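Local coordinates for protein 3-hexulose-6-phosphate isomerase (Methanocaldococcus jannaschii, PDB 1JEO) that catalyses the interconversion of 3-hexulose 6-phosphate and fructose 6-phosphate, a sugar-phosphate isomerisation on the route to ribose 5-phosphate, at residues 57-62 / 67-72; 34-39 / 125-130. One frame throughout, in Å; residues are numbered along the deposited sequence.

Interaction 1: 57-62 / 67-72; sequences CFAMRL and FKSYFV
Two hydrogen bonds tie the second half of helix 49-64 to the chain that returns from it, and both use helix carbonyls. Ser69 OG donates to Ala59 O over 2.9 Å, arriving well to the side of the carbonyl, with a C=O...OG angle of 113°. The serine hydroxyl lies anti to its own backbone N (chi1 -171°), which swings it across to the helix. One turn further on, Phe67 N donates to Leu62 O at 3.2 Å, holding the returning chain against the helix.

Van der Waals packing fills in around these bonds. Leu62 CB lies 3.7 Å from Ser69 OG, and the Phe67 ring presents its edge to Leu62 O, with CD1 3.3 Å away and the oxygen near the ring plane. Two contacts are purely apolar: Leu62 CD2 comes within 4.0 Å of Phe67 CD1, the side chains meeting at a slant, and Ala59 CB approaches the edge of the Phe71 ring more loosely, 4.5 Å from CD1. Strand 43-46 and helix 24-39 complete the packing through Ile45 and Ile37.

Helix and strand run nearly antiparallel: the axes of segment 57-62 and strand 69-71 lie 157° apart and come within 7.3 Å. This is the second half of a beta-alpha-beta crossover, in which helix 49-64 links strand 43-46 to the parallel strand 69-71, outermost within this chain, of the SIS domain.

Interaction 2: 34-39 / 125-130; sequences IDRIIK and FADLTI
Arg36, in the last turns of helix 24-39, reaches Asp127 and Leu128 around the start of strand 128-130. It carries the contact by itself. Its chain is extended from CG to NE (chi2 171°, chi3 -167°), which sends the guanidinium out to Asp127. In this salt bridge Arg36 NH1 and Arg36 NH2 both hydrogen-bond end-on to Asp127 OD2, at 2.9 and 3.1 Å, and that oxygen sits close to the guanidinium plane. The NH1 bond uses the anti lone pair of OD2, whereas NH2 meets it from above the carboxylate plane; the two flat groups stand 73° apart.

In the SIS fold the arginine thus links helix 24-39, packed on one face of the parallel sheet, to the residue just ahead of strand 128-130, outermost within this chain. Leu128 supplies the apolar side, with CB over one guanidinium face, displaced toward its rim, and CD2 4.2 Å from Arg36 NE. That NE is hydrogen-bonded to Ser32 OG one turn earlier, a second-shell contact that helps to fix the rotation of the group, and Ile113 of strand 112-115 also touches the arginine side chain.

Further along, Lys39 NZ turns back within the helix, making a weak salt bridge of 3.3 Å to OD2 of Asp35, four residues before it.

Burial and chemistry go together in this pair. Interaction 1 is partly buried and joins consecutive elements of one crossover through carbonyl-directed hydrogen bonds and apolar side chains; interaction 2 is a surface contact between parts far apart in sequence and rests on an ion pair. Within this chain they serve opposite edges of the same parallel sheet, 69-71 at one and 128-130 at the other, with their centres 15 Å apart. Helix 24-39 connects them: Ile37 packs against Phe58, Leu62 and Phe67 of interaction 1, its CD1 lying 3.8 Å from Phe58 CZ, while the neighbouring Arg36 points to the other edge. One helix thus supplies apolar contacts inward and a charge at the surface.

Interaction 1: 57-62 / 67-72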
ATOM      1  N   CYS A  57       4.260  -7.601  -2.215  1.00 15.38           N
ATOM      2  CA  CYS A  57       3.271  -8.555  -1.694  1.00 16.58           C
ATOM      3  C   CYS A  57       1.845  -8.110  -2.038  1.00 16.63           C
ATOM      4  O   CYS A  57       0.992  -8.932  -2.381  1.00 16.10           O
ATOM      5  CB  CYS A  57       3.396  -8.703  -0.178  1.00 14.72           C
ATOM      6  SG  CYS A  57       4.896  -9.507   0.392  1.00 18.89           S
ATOM      7  N   PHE A  58       1.628  -6.795  -1.993  1.00 15.06           N
ATOM      8  CA  PHE A  58       0.338  -6.183  -2.309  1.00 16.16           C
ATOM      9  C   PHE A  58       0.122  -6.153  -3.827  1.00 16.68           C
ATOM     10  O   PHE A  58      -0.982  -6.449  -4.297  1.00 16.94           O
ATOM     11  CB  PHE A  58       0.280  -4.768  -1.710  1.00 13.46           C
ATOM     12  CG  PHE A  58      -1.026  -4.033  -1.946  1.00 14.05           C
ATOM     13  CD1 PHE A  58      -1.017  -2.766  -2.553  1.00 14.39           C
ATOM     14  CD2 PHE A  58      -2.258  -4.574  -1.527  1.00 14.31           C
ATOM     15  CE1 PHE A  58      -2.221  -2.034  -2.741  1.00 14.96           C
ATOM     16  CE2 PHE A  58      -3.470  -3.854  -1.706  1.00 14.79           C
ATOM     17  CZ  PHE A  58      -3.449  -2.581  -2.314  1.00 15.21           C
ATOM     18  N   ALA A  59       1.178  -5.816  -4.576  1.00 17.28           N
ATOM     19  CA  ALA A  59       1.134  -5.746  -6.042  1.00 17.78           C
ATOM     20  C   ALA A  59       0.761  -7.092  -6.659  1.00 18.99           C
ATOM     21  O   ALA A  59      -0.078  -7.159  -7.564  1.00 18.58           O
ATOM     22  CB  ALA A  59       2.469  -5.265  -6.595  1.00 13.81           C
ATOM     23  N   MET A  60       1.331  -8.158  -6.093  1.00 12.95           N
ATOM     24  CA  MET A  60       1.073  -9.530  -6.531  1.00 14.59           C
ATOM     25  C   MET A  60      -0.382  -9.918  -6.244  1.00 14.96           C
ATOM     26  O   MET A  60      -1.064 -10.473  -7.111  1.00 14.74           O
ATOM     27  CB  MET A  60       2.015 -10.504  -5.816  1.00 18.41           C
ATOM     28  CG  MET A  60       1.861 -11.953  -6.251  1.00 20.43           C
ATOM     29  SD  MET A  60       2.900 -13.081  -5.353  1.00 23.15           S
ATOM     30  CE  MET A  60       4.416 -12.886  -6.279  1.00 21.64           C
ATOM     31  N   ARG A  61      -0.859  -9.559  -5.053  1.00 18.30           N
ATOM     32  CA  ARG A  61      -2.223  -9.874  -4.642  1.00 19.20           C
ATOM     33  C   ARG A  61      -3.301  -9.130  -5.456  1.00 19.31           C
ATOM     34  O   ARG A  61      -4.341  -9.714  -5.765  1.00 19.27           O
ATOM     35  CB  ARG A  61      -2.378  -9.692  -3.127  1.00 18.09           C
ATOM     36  CG  ARG A  61      -3.471 -10.544  -2.488  1.00 19.84           C
ATOM     37  CD  ARG A  61      -3.318 -12.053  -2.645  1.00 21.38           C
ATOM     38  NE  ARG A  61      -2.773 -12.700  -1.452  1.00 23.15           N
ATOM     39  CZ  ARG A  61      -2.026 -13.800  -1.472  1.00 23.85           C
ATOM     40  NH1 ARG A  61      -1.720 -14.385  -2.621  1.00 24.47           N
ATOM     41  NH2 ARG A  61      -1.569 -14.312  -0.338  1.00 24.61           N
ATOM     42  N   LEU A  62      -3.010  -7.895  -5.880  1.00 14.08           N
ATOM     43  CA  LEU A  62      -3.936  -7.105  -6.707  1.00 14.12           C
ATOM     44  C   LEU A  62      -4.064  -7.739  -8.089  1.00 14.20           C
ATOM     45  O   LEU A  62      -5.146  -7.750  -8.688  1.00 14.01           O
ATOM     46  CB  LEU A  62      -3.458  -5.663  -6.858  1.00 19.18           C
ATOM     47  CG  LEU A  62      -3.758  -4.662  -5.745  1.00 19.40           C
ATOM     48  CD1 LEU A  62      -3.162  -3.325  -6.137  1.00 19.68           C
ATOM     49  CD2 LEU A  62      -5.269  -4.528  -5.512  1.00 19.20           C
ATOM     50  N   PHE A  67      -6.760  -7.181 -11.357  1.00 18.66           N
ATOM     51  CA  PHE A  67      -6.384  -5.804 -11.681  1.00 18.50           C
ATOM     52  C   PHE A  67      -5.080  -5.781 -12.469  1.00 18.33           C
ATOM     53  O   PHE A  67      -4.304  -6.734 -12.403  1.00 18.36           O
ATOM     54  CB  PHE A  67      -6.199  -4.985 -10.398  1.00 23.02           C
ATOM     55  CG  PHE A  67      -7.453  -4.824  -9.589  1.00 23.40           C
ATOM     56  CD1 PHE A  67      -7.690  -5.643  -8.472  1.00 23.14           C
ATOM     57  CD2 PHE A  67      -8.409  -3.854  -9.939  1.00 23.35           C
ATOM     58  CE1 PHE A  67      -8.874  -5.504  -7.704  1.00 23.47           C
ATOM     59  CE2 PHE A  67      -9.600  -3.698  -9.185  1.00 23.27           C
ATOM     60  CZ  PHE A  67      -9.833  -4.527  -8.061  1.00 23.34           C
ATOM     61  N   LYS A  68      -4.870  -4.717 -13.248  1.00 20.61           N
ATOM     62  CA  LYS A  68      -3.631  -4.544 -14.015  1.00 20.10           C
ATOM     63  C   LYS A  68      -2.670  -3.853 -13.040  1.00 19.59           C
ATOM     64  O   LYS A  68      -2.641  -2.626 -12.917  1.00 18.92           O
ATOM     65  CB  LYS A  68      -3.871  -3.722 -15.290  1.00 47.30           C
ATOM     66  CG  LYS A  68      -4.744  -4.445 -16.325  1.00 48.09           C
ATOM     67  CD  LYS A  68      -4.573  -3.900 -17.744  1.00 48.71           C
ATOM     68  CE  LYS A  68      -5.335  -2.600 -17.973  1.00 49.33           C
ATOM     69  NZ  LYS A  68      -5.109  -2.050 -19.343  1.00 49.53           N
ATOM     70  N   SER A  69      -1.989  -4.690 -12.261  1.00 21.89           N
ATOM     71  CA  SER A  69      -1.063  -4.257 -11.221  1.00 21.32           C
ATOM     72  C   SER A  69       0.391  -4.355 -11.646  1.00 20.40           C
ATOM     73  O   SER A  69       0.773  -5.291 -12.354  1.00 20.07           O
ATOM     74  CB  SER A  69      -1.289  -5.108  -9.974  1.00 27.63           C
ATOM     75  OG  SER A  69      -0.566  -4.610  -8.867  1.00 29.06           O
ATOM     76  N   TYR A  70       1.195  -3.373 -11.236  1.00 17.76           N
ATOM     77  CA  TYR A  70       2.620  -3.335 -11.568  1.00 16.83           C
ATOM     78  C   TYR A  70       3.457  -2.790 -10.425  1.00 16.25           C
ATOM     79  O   TYR A  70       2.969  -2.021  -9.592  1.00 15.68           O
ATOM     80  CB  TYR A  70       2.882  -2.451 -12.806  1.00 22.23           C
ATOM     81  CG  TYR A  70       2.220  -2.925 -14.080  1.00 23.26           C
ATOM     82  CD1 TYR A  70       1.069  -2.275 -14.580  1.00 23.63           C
ATOM     83  CD2 TYR A  70       2.700  -4.063 -14.768  1.00 23.74           C
ATOM     84  CE1 TYR A  70       0.399  -2.757 -15.740  1.00 24.18           C
ATOM     85  CE2 TYR A  70       2.039  -4.553 -15.931  1.00 24.25           C
ATOM     86  CZ  TYR A  70       0.892  -3.891 -16.403  1.00 24.71           C
ATOM     87  OH  TYR A  70       0.243  -4.360 -17.521  1.00 25.73           O
ATOM     88  N   PHE A  71       4.703  -3.246 -10.355  1.00 16.84           N
ATOM     89  CA  PHE A  71       5.641  -2.733  -9.366  1.00 16.20           C
ATOM     90  C   PHE A  71       6.684  -1.968 -10.180  1.00 16.14           C
ATOM     91  O   PHE A  71       7.262  -2.517 -11.120  1.00 16.53           O
ATOM     92  CB  PHE A  71       6.303  -3.840  -8.535  1.00 14.48           C
ATOM     93  CG  PHE A  71       7.030  -3.316  -7.320  1.00 13.50           C
ATOM     94  CD1 PHE A  71       6.321  -3.019  -6.141  1.00 13.34           C
ATOM     95  CD2 PHE A  71       8.416  -3.047  -7.364  1.00 13.23           C
ATOM     96  CE1 PHE A  71       6.977  -2.452  -5.016  1.00 12.82           C
ATOM     97  CE2 PHE A  71       9.088  -2.476  -6.252  1.00 12.86           C
ATOM     98  CZ  PHE A  71       8.366  -2.178  -5.074  1.00 12.61           C
ATOM     99  N   VAL A  72       6.916  -0.709  -9.806  1.00 12.83           N
ATOM    100  CA  VAL A  72       7.877   0.166 -10.490  1.00 13.16           C
ATOM    101  C   VAL A  72       9.307  -0.354 -10.294  1.00 14.06           C
ATOM    102  O   VAL A  72       9.715  -0.664  -9.175  1.00 14.92           O
ATOM    103  CB  VAL A  72       7.752   1.637  -9.984  1.00 16.40           C
ATOM    104  CG1 VAL A  72       8.696   2.576 -10.741  1.00 15.43           C
ATOM    105  CG2 VAL A  72       6.312   2.128 -10.108  1.00 15.98           C
TER

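Interaction 2: 34-39 / 125-130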
ATOM      1  N   ILE A  34      -9.823   2.018  -1.871  1.00 20.41           N
ATOM      2  CA  ILE A  34     -10.531   0.963  -2.602  1.00 20.46           C
ATOM      3  C   ILE A  34     -11.237   1.506  -3.856  1.00 20.25           C
ATOM      4  O   ILE A  34     -11.175   0.880  -4.916  1.00 20.35           O
ATOM      5  CB  ILE A  34     -11.529   0.219  -1.654  1.00 22.90           C
ATOM      6  CG1 ILE A  34     -10.737  -0.535  -0.578  1.00 23.05           C
ATOM      7  CG2 ILE A  34     -12.433  -0.756  -2.425  1.00 23.04           C
ATOM      8  CD1 ILE A  34     -11.570  -1.035   0.564  1.00 22.85           C
ATOM      9  N   ASP A  35     -11.842   2.688  -3.736  1.00 21.53           N
ATOM     10  CA  ASP A  35     -12.552   3.341  -4.843  1.00 21.72           C
ATOM     11  C   ASP A  35     -11.590   3.690  -5.988  1.00 21.32           C
ATOM     12  O   ASP A  35     -11.893   3.431  -7.157  1.00 21.21           O
ATOM     13  CB  ASP A  35     -13.277   4.598  -4.339  1.00 52.60           C
ATOM     14  CG  ASP A  35     -14.326   5.109  -5.315  1.00 54.02           C
ATOM     15  OD1 ASP A  35     -15.127   4.296  -5.825  1.00 54.94           O
ATOM     16  OD2 ASP A  35     -14.351   6.332  -5.567  1.00 55.16           O
ATOM     17  N   ARG A  36     -10.409   4.199  -5.625  1.00 18.01           N
ATOM     18  CA  ARG A  36      -9.360   4.570  -6.582  1.00 17.54           C
ATOM     19  C   ARG A  36      -8.751   3.353  -7.279  1.00 17.27           C
ATOM     20  O   ARG A  36      -8.393   3.437  -8.452  1.00 17.25           O
ATOM     21  CB  ARG A  36      -8.260   5.376  -5.891  1.00 26.83           C
ATOM     22  CG  ARG A  36      -8.689   6.765  -5.482  1.00 27.21           C
ATOM     23  CD  ARG A  36      -7.635   7.410  -4.612  1.00 27.77           C
ATOM     24  NE  ARG A  36      -8.127   8.611  -3.943  1.00 28.34           N
ATOM     25  CZ  ARG A  36      -7.829   9.857  -4.303  1.00 28.54           C
ATOM     26  NH1 ARG A  36      -7.031  10.094  -5.335  1.00 28.89           N
ATOM     27  NH2 ARG A  36      -8.335  10.872  -3.622  1.00 29.00           N
ATOM     28  N   ILE A  37      -8.677   2.226  -6.560  1.00 21.53           N
ATOM     29  CA  ILE A  37      -8.146   0.957  -7.088  1.00 21.59           C
ATOM     30  C   ILE A  37      -9.100   0.367  -8.146  1.00 21.92           C
ATOM     31  O   ILE A  37      -8.650  -0.088  -9.204  1.00 21.53           O
ATOM     32  CB  ILE A  37      -7.851  -0.068  -5.920  1.00 21.70           C
ATOM     33  CG1 ILE A  37      -6.546   0.316  -5.204  1.00 21.33           C
ATOM     34  CG2 ILE A  37      -7.766  -1.524  -6.428  1.00 21.61           C
ATOM     35  CD1 ILE A  37      -6.247  -0.493  -3.937  1.00 20.71           C
ATOM     36  N   ILE A  38     -10.406   0.443  -7.876  1.00 24.14           N
ATOM     37  CA  ILE A  38     -11.445  -0.065  -8.784  1.00 24.49           C
ATOM     38  C   ILE A  38     -11.623   0.822 -10.034  1.00 24.35           C
ATOM     39  O   ILE A  38     -11.858   0.312 -11.140  1.00 24.29           O
ATOM     40  CB  ILE A  38     -12.798  -0.274  -8.006  1.00 29.59           C
ATOM     41  CG1 ILE A  38     -12.624  -1.404  -6.979  1.00 29.74           C
ATOM     42  CG2 ILE A  38     -13.965  -0.619  -8.953  1.00 29.61           C
ATOM     43  CD1 ILE A  38     -13.747  -1.517  -5.959  1.00 30.11           C
ATOM     44  N   LYS A  39     -11.438   2.130  -9.862  1.00 25.18           N
ATOM     45  CA  LYS A  39     -11.588   3.095 -10.952  1.00 25.22           C
ATOM     46  C   LYS A  39     -10.357   3.287 -11.833  1.00 24.57           C
ATOM     47  O   LYS A  39     -10.470   3.795 -12.951  1.00 24.70           O
ATOM     48  CB  LYS A  39     -12.059   4.449 -10.412  1.00 51.77           C
ATOM     49  CG  LYS A  39     -13.518   4.470  -9.985  1.00 53.07           C
ATOM     50  CD  LYS A  39     -13.902   5.826  -9.428  1.00 54.05           C
ATOM     51  CE  LYS A  39     -15.381   5.892  -9.097  1.00 54.70           C
ATOM     52  NZ  LYS A  39     -15.733   7.196  -8.466  1.00 55.31           N
ATOM     53  N   PHE A 125       3.181  15.541  -2.311  1.00 19.96           N
ATOM     54  CA  PHE A 125       2.843  15.080  -3.662  1.00 19.75           C
ATOM     55  C   PHE A 125       1.643  14.137  -3.697  1.00 19.42           C
ATOM     56  O   PHE A 125       1.176  13.767  -4.774  1.00 19.01           O
ATOM     57  CB  PHE A 125       4.050  14.377  -4.303  1.00 34.01           C
ATOM     58  CG  PHE A 125       5.265  15.249  -4.432  1.00 34.77           C
ATOM     59  CD1 PHE A 125       6.342  15.099  -3.541  1.00 35.07           C
ATOM     60  CD2 PHE A 125       5.330  16.247  -5.427  1.00 35.20           C
ATOM     61  CE1 PHE A 125       7.484  15.941  -3.629  1.00 35.55           C
ATOM     62  CE2 PHE A 125       6.462  17.102  -5.534  1.00 35.50           C
ATOM     63  CZ  PHE A 125       7.544  16.947  -4.630  1.00 35.59           C
ATOM     64  N   ALA A 126       1.145  13.758  -2.522  1.00 20.59           N
ATOM     65  CA  ALA A 126       0.016  12.838  -2.416  1.00 20.39           C
ATOM     66  C   ALA A 126      -1.366  13.478  -2.335  1.00 20.54           C
ATOM     67  O   ALA A 126      -1.555  14.501  -1.675  1.00 19.84           O
ATOM     68  CB  ALA A 126       0.220  11.901  -1.242  1.00 13.91           C
ATOM     69  N   ASP A 127      -2.327  12.832  -2.992  1.00 25.16           N
ATOM     70  CA  ASP A 127      -3.727  13.261  -3.009  1.00 25.76           C
ATOM     71  C   ASP A 127      -4.408  12.709  -1.750  1.00 25.51           C
ATOM     72  O   ASP A 127      -5.330  13.323  -1.212  1.00 25.68           O
ATOM     73  CB  ASP A 127      -4.427  12.702  -4.250  1.00 27.08           C
ATOM     74  CG  ASP A 127      -5.597  13.561  -4.715  1.00 27.90           C
ATOM     75  OD1 ASP A 127      -5.470  14.801  -4.737  1.00 28.38           O
ATOM     76  OD2 ASP A 127      -6.642  12.985  -5.084  1.00 28.55           O
ATOM     77  N   LEU A 128      -3.939  11.538  -1.316  1.00 20.40           N
ATOM     78  CA  LEU A 128      -4.441  10.841  -0.137  1.00 20.32           C
ATOM     79  C   LEU A 128      -3.256  10.300   0.652  1.00 20.28           C
ATOM     80  O   LEU A 128      -2.398   9.602   0.103  1.00 19.81           O
ATOM     81  CB  LEU A 128      -5.366   9.680  -0.546  1.00 25.51           C
ATOM     82  CG  LEU A 128      -5.891   8.689   0.509  1.00 25.65           C
ATOM     83  CD1 LEU A 128      -6.902   9.349   1.446  1.00 25.44           C
ATOM     84  CD2 LEU A 128      -6.517   7.490  -0.179  1.00 25.76           C
ATOM     85  N   THR A 129      -3.206  10.645   1.933  1.00 22.69           N
ATOM     86  CA  THR A 129      -2.148  10.172   2.815  1.00 22.66           C
ATOM     87  C   THR A 129      -2.779   9.278   3.875  1.00 22.63           C
ATOM     88  O   THR A 129      -3.787   9.643   4.489  1.00 22.70           O
ATOM     89  CB  THR A 129      -1.368  11.345   3.471  1.00 25.24           C
ATOM     90  OG1 THR A 129      -0.748  12.129   2.448  1.00 25.86           O
ATOM     91  CG2 THR A 129      -0.273  10.827   4.412  1.00 25.88           C
ATOM     92  N   ILE A 130      -2.222   8.076   4.029  1.00 18.67           N
ATOM     93  CA  ILE A 130      -2.696   7.111   5.021  1.00 18.92           C
ATOM     94  C   ILE A 130      -1.566   6.855   6.041  1.00 19.43           C
ATOM     95  O   ILE A 130      -0.686   6.023   5.801  1.00 19.38           O
ATOM     96  CB  ILE A 130      -3.181   5.766   4.363  1.00 19.43           C
ATOM     97  CG1 ILE A 130      -4.281   6.039   3.323  1.00 18.82           C
ATOM     98  CG2 ILE A 130      -3.713   4.803   5.448  1.00 19.08           C
ATOM     99  CD1 ILE A 130      -4.795   4.807   2.573  1.00 18.48           C
TER